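Local atomic coordinates of ankyrin repeat domain protein (Legionella pneumophila subsp. pneumophila, PDB entry 6MCA), a protein that acts as a Legionella effector, AnkH or LegA3, that interacts with the host LARP7 component of the 7SK snRNP complex and probably contains a cysteine protease-like region. Residues A[195-198]-A[199-202]; A[203-206]-A[207-210]; A[383-386]-A[387-390]. One frame throughout, in Å; residues are numbered along the deposited sequence.

Contact 1 of 3, residues A[195-198]-A[199-202]; sequences VKDS and LRRF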
loop_
_atom_site.group_PDB
_atom_site.type_symbol
_atom_site.label_atom_id
_atom_site.label_comp_id
_atom_site.label_asym_id
_atom_site.label_seq_id
_atom_site.Cartn_x
_atom_site.Cartn_y
_atom_site.Cartn_z
ATOM N N VAL A 195 -0.768 -1.931 6.023
ATOM C CA VAL A 195 -1.646 -1.692 7.164
ATOM C C VAL A 195 -1.689 -2.921 8.060
ATOM O O VAL A 195 -1.633 -2.811 9.294
ATOM C CB VAL A 195 -3.053 -1.285 6.686
ATOM C CG1 VAL A 195 -4.070 -1.463 7.805
ATOM C CG2 VAL A 195 -3.044 0.152 6.202
ATOM N N LYS A 196 -1.775 -4.110 7.458
ATOM C CA LYS A 196 -1.731 -5.331 8.260
ATOM C C LYS A 196 -0.413 -5.436 9.021
ATOM O O LYS A 196 -0.394 -5.756 10.220
ATOM C CB LYS A 196 -1.947 -6.554 7.370
ATOM C CG LYS A 196 -1.986 -7.861 8.137
ATOM C CD LYS A 196 -2.000 -9.053 7.201
ATOM C CE LYS A 196 -1.734 -10.340 7.960
ATOM N NZ LYS A 196 -1.631 -11.513 7.048
ATOM N N ASP A 197 0.705 -5.153 8.343
ATOM C CA ASP A 197 2.003 -5.239 9.006
ATOM C C ASP A 197 2.135 -4.199 10.116
ATOM O O ASP A 197 2.740 -4.469 11.163
ATOM C CB ASP A 197 3.127 -5.078 7.985
ATOM C CG ASP A 197 4.497 -5.266 8.600
ATOM O OD1 ASP A 197 4.869 -6.428 8.875
ATOM O OD2 ASP A 197 5.200 -4.256 8.811
ATOM N N SER A 198 1.568 -3.007 9.911
ATOM C CA SER A 198 1.619 -1.966 10.927
ATOM C C SER A 198 0.809 -2.355 12.152
ATOM O O SER A 198 1.235 -2.111 13.283
ATOM C CB SER A 198 1.114 -0.647 10.345
ATOM O OG SER A 198 0.804 0.282 11.369
ATOM N N LEU A 199 -0.362 -2.964 11.950
ATOM C CA LEU A 199 -1.129 -3.461 13.089
ATOM C C LEU A 199 -0.356 -4.540 13.841
ATOM O O LEU A 199 -0.325 -4.549 15.081
ATOM C CB LEU A 199 -2.481 -3.997 12.620
ATOM C CG LEU A 199 -3.490 -2.956 12.138
ATOM C CD1 LEU A 199 -4.736 -3.637 11.598
ATOM C CD2 LEU A 199 -3.845 -1.991 13.260
ATOM N N ARG A 200 0.276 -5.459 13.101
ATOM C CA ARG A 200 1.067 -6.510 13.734
ATOM C C ARG A 200 2.182 -5.919 14.588
ATOM O O ARG A 200 2.400 -6.343 15.729
ATOM C CB ARG A 200 1.647 -7.446 12.672
ATOM C CG ARG A 200 2.575 -8.508 13.240
ATOM C CD ARG A 200 3.339 -9.228 12.142
ATOM N NE ARG A 200 4.338 -8.370 11.511
ATOM C CZ ARG A 200 5.560 -8.169 11.992
ATOM N NH1 ARG A 200 5.938 -8.764 13.114
ATOM N NH2 ARG A 200 6.404 -7.372 11.350
ATOM N N ARG A 201 2.907 -4.938 14.045
ATOM C CA ARG A 201 3.955 -4.282 14.820
ATOM C C ARG A 201 3.378 -3.505 15.995
ATOM O O ARG A 201 4.012 -3.419 17.054
ATOM C CB ARG A 201 4.767 -3.349 13.923
ATOM C CG ARG A 201 5.467 -4.042 12.774
ATOM C CD ARG A 201 6.186 -3.040 11.885
ATOM N NE ARG A 201 6.902 -3.699 10.798
ATOM C CZ ARG A 201 8.112 -4.232 10.918
ATOM N NH1 ARG A 201 8.746 -4.184 12.082
ATOM N NH2 ARG A 201 8.688 -4.815 9.876
ATOM N N PHE A 202 2.181 -2.941 15.828
ATOM C CA PHE A 202 1.580 -2.116 16.867
ATOM C C PHE A 202 1.239 -2.943 18.097
ATOM O O PHE A 202 1.618 -2.587 19.219
ATOM C CB PHE A 202 0.336 -1.424 16.312
ATOM C CG PHE A 202 -0.402 -0.596 17.319
ATOM C CD1 PHE A 202 0.188 0.521 17.886
ATOM C CD2 PHE A 202 -1.693 -0.930 17.693
ATOM C CE1 PHE A 202 -0.494 1.288 18.811
ATOM C CE2 PHE A 202 -2.380 -0.167 18.616
ATOM C CZ PHE A 202 -1.780 0.943 19.177
HETATM O O HOH W 1 7.711 -5.670 7.278
#
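Asp197 divides its carboxylate between two arginines one helical turn further on. Its OD2 takes the shorter bond, 2.7 Å from Arg201 NE, while OD1 lies 3.1 Å from Arg200 NH2 and receives a weaker bond from Arg200 NE as well. Both oxygens are met on the syn side, but the guanidinium planes stand 47° (Arg200) and 71° (Arg201) from the carboxylate. NH2 of Arg200 sits 3.6 Å above the middle of the Arg201 guanidinium, and the carboxylate they share probably offsets their charges. A water 2.9 Å from Arg201 NH2 accepts a hydrogen bond from it and donates a weak one to Asp197 OD2. Asp197 reaches forward because its CG lies anti to the backbone N; Arg200 bends at chi3 to bring its tip alongside.

Beneath this network run ordinary i to i+4 helix bonds, from Leu199 N to Val195 O through Phe202 N to Ser198 O. Away from the charges Val195 CG1 and Leu199 CD1 make a modest apolar contact at 4.4 Å. These last two turns of helix 188-202 lie between two other helices: Val195 and Leu199 pack on Phe225 and Met222 of helix 215-233, while toward helix 373-399 Ser198 OG is hydrogen-bonded to Trp383 NE1 and the Phe202 ring meets Trp386 edge-to-face and Trp383 with the planes about 60° apart.

Contact 2 of 3, residues A[203-206]-A[207-210]; sequences ISSY and STRH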
loop_
_atom_site.group_PDB
_atom_site.type_symbol
_atom_site.label_atom_id
_atom_site.label_comp_id
_atom_site.label_asym_id
_atom_site.label_seq_id
_atom_site.Cartn_x
_atom_site.Cartn_y
_atom_site.Cartn_z
ATOM N N ILE A 203 0.534 -4.064 17.908
ATOM C CA ILE A 203 0.158 -4.893 19.054
ATOM C C ILE A 203 1.332 -5.673 19.625
ATOM O O ILE A 203 1.169 -6.366 20.637
ATOM C CB ILE A 203 -0.976 -5.875 18.697
ATOM C CG1 ILE A 203 -0.541 -6.824 17.586
ATOM C CG2 ILE A 203 -2.226 -5.116 18.282
ATOM C CD1 ILE A 203 -1.621 -7.808 17.188
ATOM N N SER A 204 2.514 -5.571 19.020
ATOM C CA SER A 204 3.705 -6.249 19.507
ATOM C C SER A 204 4.699 -5.302 20.160
ATOM O O SER A 204 5.762 -5.748 20.603
ATOM C CB SER A 204 4.389 -6.992 18.359
ATOM O OG SER A 204 5.079 -6.095 17.507
ATOM N N SER A 205 4.396 -4.010 20.210
ATOM C CA SER A 205 5.292 -3.047 20.829
ATOM C C SER A 205 5.119 -3.068 22.342
ATOM O O SER A 205 4.012 -3.259 22.852
ATOM C CB SER A 205 5.023 -1.644 20.285
ATOM O OG SER A 205 5.968 -0.709 20.778
ATOM N N TYR A 206 6.229 -2.882 23.061
ATOM C CA TYR A 206 6.155 -2.766 24.514
ATOM C C TYR A 206 5.274 -1.590 24.917
ATOM O O TYR A 206 4.397 -1.716 25.782
ATOM C CB TYR A 206 7.559 -2.612 25.100
ATOM C CG TYR A 206 8.401 -3.868 25.055
ATOM C CD1 TYR A 206 7.848 -5.109 25.344
ATOM C CD2 TYR A 206 9.750 -3.811 24.728
ATOM C CE1 TYR A 206 8.617 -6.259 25.307
ATOM C CE2 TYR A 206 10.526 -4.954 24.689
ATOM C CZ TYR A 206 9.955 -6.176 24.979
ATOM O OH TYR A 206 10.725 -7.316 24.939
ATOM N N SER A 207 5.469 -0.443 24.260
ATOM C CA SER A 207 4.773 0.791 24.603
ATOM C C SER A 207 3.258 0.689 24.481
ATOM O O SER A 207 2.561 1.627 24.883
ATOM C CB SER A 207 5.282 1.930 23.715
ATOM O OG SER A 207 5.220 1.573 22.345
ATOM N N THR A 208 2.729 -0.410 23.943
ATOM C CA THR A 208 1.291 -0.578 23.778
ATOM C C THR A 208 0.730 -1.703 24.643
ATOM O O THR A 208 -0.396 -2.153 24.407
ATOM C CB THR A 208 0.949 -0.827 22.308
ATOM O OG1 THR A 208 1.296 -2.171 21.956
ATOM C CG2 THR A 208 1.712 0.139 21.412
ATOM N N ARG A 209 1.487 -2.162 25.647
ATOM C CA ARG A 209 1.008 -3.274 26.466
ATOM C C ARG A 209 -0.282 -2.920 27.201
ATOM O O ARG A 209 -1.141 -3.789 27.397
ATOM C CB ARG A 209 2.095 -3.719 27.450
ATOM C CG ARG A 209 2.156 -2.941 28.754
ATOM C CD ARG A 209 2.921 -3.714 29.818
ATOM N NE ARG A 209 2.052 -4.611 30.575
ATOM C CZ ARG A 209 1.714 -4.426 31.848
ATOM N NH1 ARG A 209 2.175 -3.376 32.513
ATOM N NH2 ARG A 209 0.917 -5.294 32.458
ATOM N N HIS A 210 -0.459 -1.649 27.573
ATOM C CA HIS A 210 -1.685 -1.230 28.242
ATOM C C HIS A 210 -2.918 -1.376 27.360
ATOM O O HIS A 210 -4.038 -1.210 27.859
ATOM C CB HIS A 210 -1.556 0.221 28.715
ATOM C CG HIS A 210 -1.413 1.211 27.601
ATOM N ND1 HIS A 210 -0.198 1.513 27.025
ATOM C CD2 HIS A 210 -2.334 1.969 26.958
ATOM C CE1 HIS A 210 -0.376 2.413 26.074
ATOM N NE2 HIS A 210 -1.662 2.706 26.013
#
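Ser205 and Ser207 join their hydroxyls at 2.9 Å between the two OG atoms, and either may be the donor. The Ser205 hydroxyl also has a weak bond with the indole NE1 of Trp386, which places the pair against helix 373-399. Ser205 OG extends anti to its own backbone N (chi1 -174°), whereas Ser207 OG is tucked between its N and carbonyl carbon (chi1 52°); with these two different rotamers the hydroxyls meet across a single intervening residue. Thr208 closes the tight side. Its methyl CG2 lies 3.9 Å from Ser205 CB, and its OG1 stands 3.1 Å from Ser205 O, although the hydroxyl proton has a competing acceptor in O of Phe202, the last residue of helix 188-202.

The backbone here winds as successive i to i+3 turns, the signature of a 3-10 helix: Thr208 N makes a weak bond of 3.3 Å to Ser205 O, and Arg209 N a firmer one of 2.9 Å to Tyr206 O.

Outside, matters are much looser. The Tyr206 side chain leads away from the turn into an exposed position, and the Arg209 side chain meets Tyr206 O with no more than its CB and CG before its bent chain carries the guanidinium outward. On the side facing helix 215-233, by contrast, Ile203 packs on Phe215, Ile218 and His219 of that helix, and the buried Thr208 joins it on Phe215.

Contact 3 of 3, residues A[383-386]-A[387-390]; sequences WVEW and DKDR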
loop_
_atom_site.group_PDB
_atom_site.type_symbol
_atom_site.label_atom_id
_atom_site.label_comp_id
_atom_site.label_asym_id
_atom_site.label_seq_id
_atom_site.Cartn_x
_atom_site.Cartn_y
_atom_site.Cartn_z
ATOM N N TRP A 383 -2.835 4.383 17.480
ATOM C CA TRP A 383 -2.151 3.587 16.467
ATOM C C TRP A 383 -1.499 4.471 15.411
ATOM O O TRP A 383 -0.349 4.235 15.019
ATOM C CB TRP A 383 -3.142 2.614 15.824
ATOM C CG TRP A 383 -2.661 1.966 14.558
ATOM C CD1 TRP A 383 -1.500 1.270 14.380
ATOM C CD2 TRP A 383 -3.339 1.944 13.294
ATOM N NE1 TRP A 383 -1.411 0.820 13.084
ATOM C CE2 TRP A 383 -2.527 1.220 12.397
ATOM C CE3 TRP A 383 -4.551 2.468 12.834
ATOM C CZ2 TRP A 383 -2.889 1.007 11.068
ATOM C CZ3 TRP A 383 -4.908 2.256 11.514
ATOM C CH2 TRP A 383 -4.080 1.533 10.646
ATOM N N VAL A 384 -2.210 5.502 14.948
ATOM C CA VAL A 384 -1.666 6.355 13.895
ATOM C C VAL A 384 -0.443 7.119 14.393
ATOM O O VAL A 384 0.583 7.193 13.699
ATOM C CB VAL A 384 -2.756 7.303 13.361
ATOM C CG1 VAL A 384 -2.140 8.401 12.507
ATOM C CG2 VAL A 384 -3.785 6.519 12.558
ATOM N N GLU A 385 -0.520 7.693 15.598
ATOM C CA GLU A 385 0.630 8.429 16.120
ATOM C C GLU A 385 1.809 7.498 16.384
ATOM O O GLU A 385 2.966 7.845 16.094
ATOM C CB GLU A 385 0.238 9.186 17.388
ATOM C CG GLU A 385 -0.693 10.369 17.144
ATOM C CD GLU A 385 -0.122 11.377 16.161
ATOM O OE1 GLU A 385 -0.722 11.562 15.081
ATOM O OE2 GLU A 385 0.924 11.986 16.468
ATOM N N TRP A 386 1.535 6.305 16.926
ATOM C CA TRP A 386 2.597 5.330 17.142
ATOM C C TRP A 386 3.272 4.954 15.831
ATOM O O TRP A 386 4.497 4.811 15.779
ATOM C CB TRP A 386 2.035 4.086 17.832
ATOM C CG TRP A 386 3.047 2.998 18.020
ATOM C CD1 TRP A 386 3.811 2.772 19.127
ATOM C CD2 TRP A 386 3.412 1.988 17.069
ATOM N NE1 TRP A 386 4.628 1.686 18.926
ATOM C CE2 TRP A 386 4.402 1.188 17.670
ATOM C CE3 TRP A 386 2.996 1.686 15.768
ATOM C CZ2 TRP A 386 4.983 0.103 17.016
ATOM C CZ3 TRP A 386 3.575 0.611 15.121
ATOM C CH2 TRP A 386 4.557 -0.167 15.745
ATOM N N ASP A 387 2.493 4.794 14.757
ATOM C CA ASP A 387 3.083 4.411 13.478
ATOM C C ASP A 387 3.907 5.548 12.886
ATOM O O ASP A 387 4.969 5.308 12.296
ATOM C CB ASP A 387 1.990 3.968 12.506
ATOM C CG ASP A 387 2.486 2.945 11.502
ATOM O OD1 ASP A 387 3.236 2.031 11.906
ATOM O OD2 ASP A 387 2.128 3.054 10.311
ATOM N N LYS A 388 3.429 6.789 13.024
ATOM C CA LYS A 388 4.237 7.942 12.635
ATOM C C LYS A 388 5.604 7.896 13.308
ATOM O O LYS A 388 6.652 7.961 12.644
ATOM C CB LYS A 388 3.519 9.242 13.005
ATOM C CG LYS A 388 2.310 9.589 12.157
ATOM C CD LYS A 388 1.739 10.932 12.590
ATOM C CE LYS A 388 0.493 11.299 11.805
ATOM N NZ LYS A 388 -0.084 12.592 12.269
ATOM N N ASP A 389 5.605 7.778 14.639
ATOM C CA ASP A 389 6.866 7.777 15.371
ATOM C C ASP A 389 7.718 6.556 15.036
ATOM O O ASP A 389 8.949 6.655 15.006
ATOM C CB ASP A 389 6.598 7.860 16.873
ATOM C CG ASP A 389 6.047 9.212 17.290
ATOM O OD1 ASP A 389 6.486 10.235 16.721
ATOM O OD2 ASP A 389 5.173 9.254 18.182
ATOM N N ARG A 390 7.089 5.413 14.756
ATOM C CA ARG A 390 7.839 4.212 14.397
ATOM C C ARG A 390 8.568 4.397 13.073
ATOM O O ARG A 390 9.743 4.031 12.943
ATOM C CB ARG A 390 6.895 3.008 14.329
ATOM C CG ARG A 390 7.588 1.670 14.090
ATOM C CD ARG A 390 7.556 1.261 12.619
ATOM N NE ARG A 390 6.199 1.024 12.131
ATOM C CZ ARG A 390 5.914 0.402 10.991
ATOM N NH1 ARG A 390 6.892 -0.049 10.217
ATOM N NH2 ARG A 390 4.651 0.229 10.624
#
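Glu385 and Lys388 are joined by a salt bridge, with NZ of Lys388 3.1 Å from OE1 of Glu385 on its syn side and 15° out of the carboxylate plane. The lysine runs out extended beyond CG, while Glu385 folds at chi2 to meet it. The remaining glutamate oxygen, OE2, is taken by Arg432, which also reaches OD1 of Asp389, so one arginine ties together two acids on this helix.

Asp387 is likewise satisfied at both oxygens. OD1 receives Arg390 NH2 at 2.6 Å through its syn lone pair, with a weaker bond from Arg390 NE at 3.1 Å, and OD2 forms a salt bridge with Arg162. Ser198 OG, 3.0 Å from Asp387 OD1, is a further probable donor. That hydroxyl is also hydrogen-bonded to Trp383 NE1. A buried carboxylate held by two cations is probably kept charged.

Trp386 lies beside this cluster, its indole NE1 weakly hydrogen-bonded to Ser205 OG. Its CZ3 comes 3.5 Å from Asp387 OD1, the ring and carboxylate planes nearly parallel, 12° apart, and Arg390 CB stands over one face of its six-membered ring, 4.1 Å from the centroid and only 9° off the normal, in a CH-pi contact. The backbone carbonyls of residues 383-386 accept N-H groups of residues 387-390 in order, as in a regular alpha-helix.

Helix 373-399 packs on helix 188-202 and, through Arg162 and Leu158, on helix 147-162, and is bridged to helix 427-440 by Arg432.

Overall arrangement
The three contacts form a compact triangle, their centres 11 to 12 Å apart. Contacts 1 and 2 are consecutive: residues 195-202 end helix 188-202, and residues 203-210 are the first part of the loop that leads on to helix 215-233. Contact 3 follows far along the chain, within the long helix 373-399, yet it touches both others. Trp386 is the common piece, its indole reaching the Arg201 carbonyl of contact 1 and the serine hydroxyls of contact 2, while Arg390 packs on Arg201. Together they fasten the end of one helix, and the turn after it, to a helix some 180 residues later, joining parts of AnkH distant in sequence.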